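Local coordinates for L-threonine-O-3-phosphate decarboxylase (Porphyromonas gingivalis, PDB 3FKD), which probably decarboxylates L-threonine O-3-phosphate using pyridoxal 5'-phosphate as cofactor, at residues Ser90-Tyr102 and Met130-Arg144. Residues are numbered along the deposited sequence; the frame is centred on the assembly and turned at random.
Sequences SRSLIAIPSFAEY and MDFCWLCNPNNPDGR
Arg91 and Asp131 meet just ahead of the first bridged pair, Ser92 with Phe132, of two neighbouring parallel strands, 91-96 and 132-136. The backbone N of Arg91 gives its hydrogen to Asp131 OD2 at 3.0 Å, meeting the carboxylate from above its plane, while Arg91 O accepts from both Asp131 N and Phe132 N. Two further bonds, Leu93 N to Phe132 O and Trp134 N to Leu93 O, carry the ladder on until the strands diverge near Ala95.

One face of this pair bears Ser92, Ile94, Phe132 and Trp134. With CG anti to its carbonyl carbon (chi1 -60°), Trp134 turns its indole back along the neighbouring strand, and NE1 lies 3.0 Å from Ser92 OG in a bent bond, though the place of that hydroxyl is less certain. Farther round the indole, CE3 packs obliquely against Tyr102 CB at 3.8 Å. The Phe132 ring presents its edge to Ser90 CB, and Ser90 OG is hydrogen-bonded to Phe87 O. On the other face, Met130 bends at chi2 (-43°), bringing its selenomethionine methyl CE against Leu93 CD1; the two side chains cross nearly at right angles.

Beyond the strands the loops meet again. Asn139 ND2 donates to Pro97 O at 2.9 Å, the acceptor lying near the amide plane, and Pro97 CB rests on Pro141 CD at 3.8 Å. Tyr102, near the start of helix 100-108, lays its OH beside Cys136 CB at the end of strand 132-136; that hydroxyl is hydrogen-bonded to Asp166 OD2. The seven-stranded sheet, parallel except for 207-210, is the large-domain sheet of fold-type I pyridoxal phosphate enzymes, consistent with the class I and II aminotransferase family.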
loop_
_atom_site.group_PDB
_atom_site.type_symbol
_atom_site.label_atom_id
_atom_site.label_comp_id
_atom_site.label_asym_id
_atom_site.label_seq_id
_atom_site.Cartn_x
_atom_site.Cartn_y
_atom_site.Cartn_z
ATOM N N SER A 90 3.116 14.485 18.477
ATOM C CA SER A 90 3.607 13.751 19.635
ATOM C C SER A 90 5.124 13.718 19.892
ATOM O O SER A 90 5.938 14.053 19.027
ATOM C CB SER A 90 2.976 12.347 19.682
ATOM O OG SER A 90 1.545 12.437 19.773
ATOM N N ARG A 91 5.468 13.360 21.129
ATOM C CA ARG A 91 6.848 13.122 21.541
ATOM C C ARG A 91 7.075 11.625 21.642
ATOM O O ARG A 91 6.347 10.910 22.332
ATOM C CB ARG A 91 7.144 13.831 22.864
ATOM C CG ARG A 91 6.961 15.342 22.719
ATOM C CD ARG A 91 7.064 16.138 24.000
ATOM N NE ARG A 91 6.912 17.553 23.654
ATOM C CZ ARG A 91 6.773 18.556 24.523
ATOM N NH1 ARG A 91 6.773 18.318 25.838
ATOM N NH2 ARG A 91 6.643 19.799 24.068
ATOM N N SER A 92 8.093 11.173 20.924
ATOM C CA SER A 92 8.407 9.759 20.833
ATOM C C SER A 92 9.805 9.429 21.332
ATOM O O SER A 92 10.787 10.061 20.929
ATOM C CB SER A 92 8.223 9.263 19.392
ATOM O OG SER A 92 6.856 9.227 19.093
ATOM N N LEU A 93 9.848 8.436 22.217
ATOM C CA LEU A 93 11.055 7.785 22.690
ATOM C C LEU A 93 11.293 6.560 21.821
ATOM O O LEU A 93 10.462 5.660 21.774
ATOM C CB LEU A 93 10.877 7.344 24.160
ATOM C CG LEU A 93 12.095 6.816 24.958
ATOM C CD1 LEU A 93 13.255 7.811 24.918
ATOM C CD2 LEU A 93 11.746 6.474 26.398
ATOM N N ILE A 94 12.417 6.522 21.129
ATOM C CA ILE A 94 12.738 5.381 20.294
ATOM C C ILE A 94 14.068 4.700 20.736
ATOM O O ILE A 94 15.109 5.337 20.797
ATOM C CB ILE A 94 12.837 5.821 18.831
ATOM C CG1 ILE A 94 11.522 6.489 18.364
ATOM C CG2 ILE A 94 13.211 4.668 17.964
ATOM C CD1 ILE A 94 11.571 7.071 16.955
ATOM N N ALA A 95 14.031 3.415 21.062
ATOM C CA ALA A 95 15.264 2.692 21.329
ATOM C C ALA A 95 16.049 2.475 20.035
ATOM O O ALA A 95 15.470 2.238 19.002
ATOM C CB ALA A 95 14.978 1.384 22.011
ATOM N N ILE A 96 17.366 2.602 20.097
ATOM C CA ILE A 96 18.222 2.361 18.953
ATOM C C ILE A 96 19.379 1.421 19.348
ATOM O O ILE A 96 19.727 1.299 20.530
ATOM C CB ILE A 96 18.808 3.678 18.420
ATOM C CG1 ILE A 96 19.284 4.544 19.583
ATOM C CG2 ILE A 96 17.789 4.442 17.604
ATOM C CD1 ILE A 96 20.308 5.602 19.206
ATOM N N PRO A 97 19.964 0.718 18.371
ATOM C CA PRO A 97 19.467 0.734 16.994
ATOM C C PRO A 97 18.097 0.058 16.895
ATOM O O PRO A 97 17.703 -0.699 17.809
ATOM C CB PRO A 97 20.515 -0.067 16.219
ATOM C CG PRO A 97 21.405 -0.722 17.253
ATOM C CD PRO A 97 20.962 -0.335 18.621
ATOM N N SER A 98 17.393 0.322 15.792
ATOM C CA SER A 98 16.069 -0.252 15.515
ATOM C C SER A 98 15.678 -0.041 14.056
ATOM O O SER A 98 16.333 0.693 13.335
ATOM C CB SER A 98 15.020 0.360 16.431
ATOM O OG SER A 98 15.097 1.780 16.396
ATOM N N PHE A 99 14.617 -0.711 13.621
ATOM C CA PHE A 99 14.053 -0.514 12.281
ATOM C C PHE A 99 13.903 0.995 11.964
ATOM O O PHE A 99 13.217 1.706 12.672
ATOM C CB PHE A 99 12.693 -1.255 12.202
ATOM C CG PHE A 99 12.126 -1.364 10.825
ATOM C CD1 PHE A 99 12.893 -1.848 9.774
ATOM C CD2 PHE A 99 10.820 -1.033 10.584
ATOM C CE1 PHE A 99 12.359 -1.974 8.509
ATOM C CE2 PHE A 99 10.283 -1.140 9.312
ATOM C CZ PHE A 99 11.053 -1.599 8.283
ATOM N N ALA A 100 14.529 1.460 10.892
ATOM C CA ALA A 100 14.680 2.906 10.632
ATOM C C ALA A 100 13.329 3.567 10.403
ATOM O O ALA A 100 13.169 4.811 10.423
ATOM C CB ALA A 100 15.599 3.133 9.419
ATOM N N GLU A 101 12.343 2.708 10.182
ATOM C CA GLU A 101 11.011 3.157 9.867
ATOM C C GLU A 101 10.218 3.732 11.038
ATOM O O GLU A 101 9.293 4.503 10.805
ATOM C CB GLU A 101 10.259 2.045 9.134
ATOM C CG GLU A 101 10.993 1.599 7.848
ATOM C CD GLU A 101 11.074 2.704 6.814
ATOM O OE1 GLU A 101 10.165 3.569 6.784
ATOM O OE2 GLU A 101 12.055 2.700 6.032
ATOM N N TYR A 102 10.545 3.383 12.279
ATOM C CA TYR A 102 9.912 4.083 13.392
ATOM C C TYR A 102 10.337 5.541 13.328
ATOM O O TYR A 102 9.498 6.451 13.408
ATOM C CB TYR A 102 10.238 3.501 14.769
ATOM C CG TYR A 102 10.272 2.000 14.845
ATOM C CD1 TYR A 102 9.387 1.206 14.084
ATOM C CD2 TYR A 102 11.192 1.355 15.694
ATOM C CE1 TYR A 102 9.430 -0.192 14.172
ATOM C CE2 TYR A 102 11.251 -0.024 15.783
ATOM C CZ TYR A 102 10.370 -0.810 15.013
ATOM O OH TYR A 102 10.435 -2.185 15.103
HETATM N N MSE A 130 6.712 11.655 27.469
HETATM C CA MSE A 130 6.775 10.790 26.295
HETATM C C MSE A 130 5.391 10.317 25.916
HETATM O O MSE A 130 4.746 9.597 26.674
HETATM C CB MSE A 130 7.628 9.551 26.578
HETATM C CG MSE A 130 9.100 9.791 26.583
HETATM SE SE MSE A 130 9.763 10.946 25.127
HETATM C CE MSE A 130 11.640 10.755 25.611
ATOM N N ASP A 131 4.920 10.672 24.744
ATOM C CA ASP A 131 3.563 10.245 24.442
ATOM C C ASP A 131 3.605 8.818 23.871
ATOM O O ASP A 131 2.693 8.004 24.072
ATOM C CB ASP A 131 2.843 11.278 23.553
ATOM C CG ASP A 131 3.030 12.740 24.073
ATOM O OD1 ASP A 131 2.880 12.986 25.301
ATOM O OD2 ASP A 131 3.352 13.636 23.255
ATOM N N PHE A 132 4.709 8.512 23.205
ATOM C CA PHE A 132 4.900 7.214 22.617
ATOM C C PHE A 132 6.287 6.710 22.888
ATOM O O PHE A 132 7.249 7.475 22.940
ATOM C CB PHE A 132 4.662 7.267 21.112
ATOM C CG PHE A 132 3.249 7.595 20.752
ATOM C CD1 PHE A 132 2.281 6.609 20.739
ATOM C CD2 PHE A 132 2.881 8.897 20.466
ATOM C CE1 PHE A 132 0.980 6.913 20.421
ATOM C CE2 PHE A 132 1.581 9.217 20.161
ATOM C CZ PHE A 132 0.629 8.228 20.133
ATOM N N CYS A 133 6.351 5.393 23.074
ATOM C CA CYS A 133 7.585 4.659 23.135
ATOM C C CYS A 133 7.526 3.485 22.153
ATOM O O CYS A 133 6.594 2.684 22.181
ATOM C CB CYS A 133 7.826 4.159 24.557
ATOM S SG CYS A 133 9.331 3.226 24.705
ATOM N N TRP A 134 8.547 3.383 21.309
ATOM C CA TRP A 134 8.563 2.445 20.197
ATOM C C TRP A 134 9.555 1.284 20.414
ATOM O O TRP A 134 10.778 1.455 20.373
ATOM C CB TRP A 134 8.873 3.197 18.897
ATOM C CG TRP A 134 7.871 4.318 18.524
ATOM C CD1 TRP A 134 7.640 5.496 19.206
ATOM C CD2 TRP A 134 7.011 4.361 17.372
ATOM N NE1 TRP A 134 6.681 6.246 18.554
ATOM C CE2 TRP A 134 6.303 5.592 17.419
ATOM C CE3 TRP A 134 6.795 3.493 16.294
ATOM C CZ2 TRP A 134 5.383 5.962 16.449
ATOM C CZ3 TRP A 134 5.866 3.854 15.322
ATOM C CH2 TRP A 134 5.169 5.095 15.413
ATOM N N LEU A 135 9.030 0.094 20.652
ATOM C CA LEU A 135 9.883 -1.059 20.898
ATOM C C LEU A 135 9.634 -2.170 19.911
ATOM O O LEU A 135 8.611 -2.218 19.221
ATOM C CB LEU A 135 9.686 -1.576 22.314
ATOM C CG LEU A 135 9.914 -0.429 23.294
ATOM C CD1 LEU A 135 9.321 -0.733 24.648
ATOM C CD2 LEU A 135 11.407 -0.091 23.373
ATOM N N CYS A 136 10.591 -3.062 19.818
ATOM C CA CYS A 136 10.408 -4.220 18.970
ATOM C C CYS A 136 11.091 -5.346 19.698
ATOM O O CYS A 136 12.231 -5.229 20.119
ATOM C CB CYS A 136 10.968 -3.964 17.567
ATOM S SG CYS A 136 11.035 -5.381 16.479
ATOM N N ASN A 137 10.362 -6.431 19.871
ATOM C CA ASN A 137 10.821 -7.494 20.728
ATOM C C ASN A 137 10.525 -8.852 20.085
ATOM O O ASN A 137 9.355 -9.184 19.888
ATOM C CB ASN A 137 10.128 -7.343 22.094
ATOM C CG ASN A 137 10.573 -8.386 23.078
ATOM O OD1 ASN A 137 11.744 -8.670 23.161
ATOM N ND2 ASN A 137 9.652 -8.976 23.809
ATOM N N PRO A 138 11.579 -9.629 19.732
ATOM C CA PRO A 138 13.012 -9.296 19.825
ATOM C C PRO A 138 13.369 -8.239 18.799
ATOM O O PRO A 138 12.769 -8.212 17.735
ATOM C CB PRO A 138 13.708 -10.618 19.459
ATOM C CG PRO A 138 12.752 -11.331 18.664
ATOM C CD PRO A 138 11.401 -11.006 19.258
ATOM N N ASN A 139 14.339 -7.396 19.117
ATOM C CA ASN A 139 14.673 -6.222 18.313
ATOM C C ASN A 139 15.496 -6.493 17.053
ATOM O O ASN A 139 16.382 -7.304 17.061
ATOM C CB ASN A 139 15.398 -5.203 19.198
ATOM C CG ASN A 139 15.575 -3.862 18.522
ATOM O OD1 ASN A 139 14.611 -3.247 18.051
ATOM N ND2 ASN A 139 16.806 -3.393 18.477
ATOM N N ASN A 140 15.163 -5.799 15.974
ATOM C CA ASN A 140 15.956 -5.684 14.748
ATOM C C ASN A 140 16.833 -4.432 14.919
ATOM O O ASN A 140 16.303 -3.367 15.100
ATOM C CB ASN A 140 14.942 -5.491 13.593
ATOM C CG ASN A 140 15.570 -5.082 12.269
ATOM O OD1 ASN A 140 16.720 -5.389 11.969
ATOM N ND2 ASN A 140 14.779 -4.409 11.443
ATOM N N PRO A 141 18.179 -4.550 14.843
ATOM C CA PRO A 141 19.017 -5.654 14.365
ATOM C C PRO A 141 19.666 -6.446 15.498
ATOM O O PRO A 141 20.288 -7.458 15.232
ATOM C CB PRO A 141 20.121 -4.895 13.610
ATOM C CG PRO A 141 20.115 -3.461 14.185
ATOM C CD PRO A 141 19.056 -3.434 15.254
ATOM N N ASP A 142 19.518 -5.946 16.722
ATOM C CA ASP A 142 20.165 -6.391 17.964
ATOM C C ASP A 142 19.827 -7.783 18.428
ATOM O O ASP A 142 20.648 -8.474 19.023
ATOM C CB ASP A 142 19.616 -5.519 19.093
ATOM C CG ASP A 142 20.568 -4.524 19.513
ATOM O OD1 ASP A 142 21.707 -4.655 19.035
ATOM O OD2 ASP A 142 20.199 -3.613 20.279
ATOM N N GLY A 143 18.547 -8.116 18.272
ATOM C CA GLY A 143 17.974 -9.303 18.875
ATOM C C GLY A 143 17.707 -9.081 20.346
ATOM O O GLY A 143 17.513 -10.039 21.085
ATOM N N ARG A 144 17.722 -7.835 20.794
ATOM C CA ARG A 144 17.496 -7.568 22.205
ATOM C C ARG A 144 16.111 -8.056 22.557
ATOM O O ARG A 144 15.179 -7.822 21.829
ATOM C CB ARG A 144 17.647 -6.082 22.511
ATOM C CG ARG A 144 17.560 -5.743 23.977
ATOM C CD ARG A 144 16.133 -5.414 24.459
ATOM N NE ARG A 144 15.281 -4.763 23.447
ATOM C CZ ARG A 144 15.092 -3.448 23.321
ATOM N NH1 ARG A 144 15.710 -2.608 24.154
ATOM N NH2 ARG A 144 14.282 -2.967 22.366
#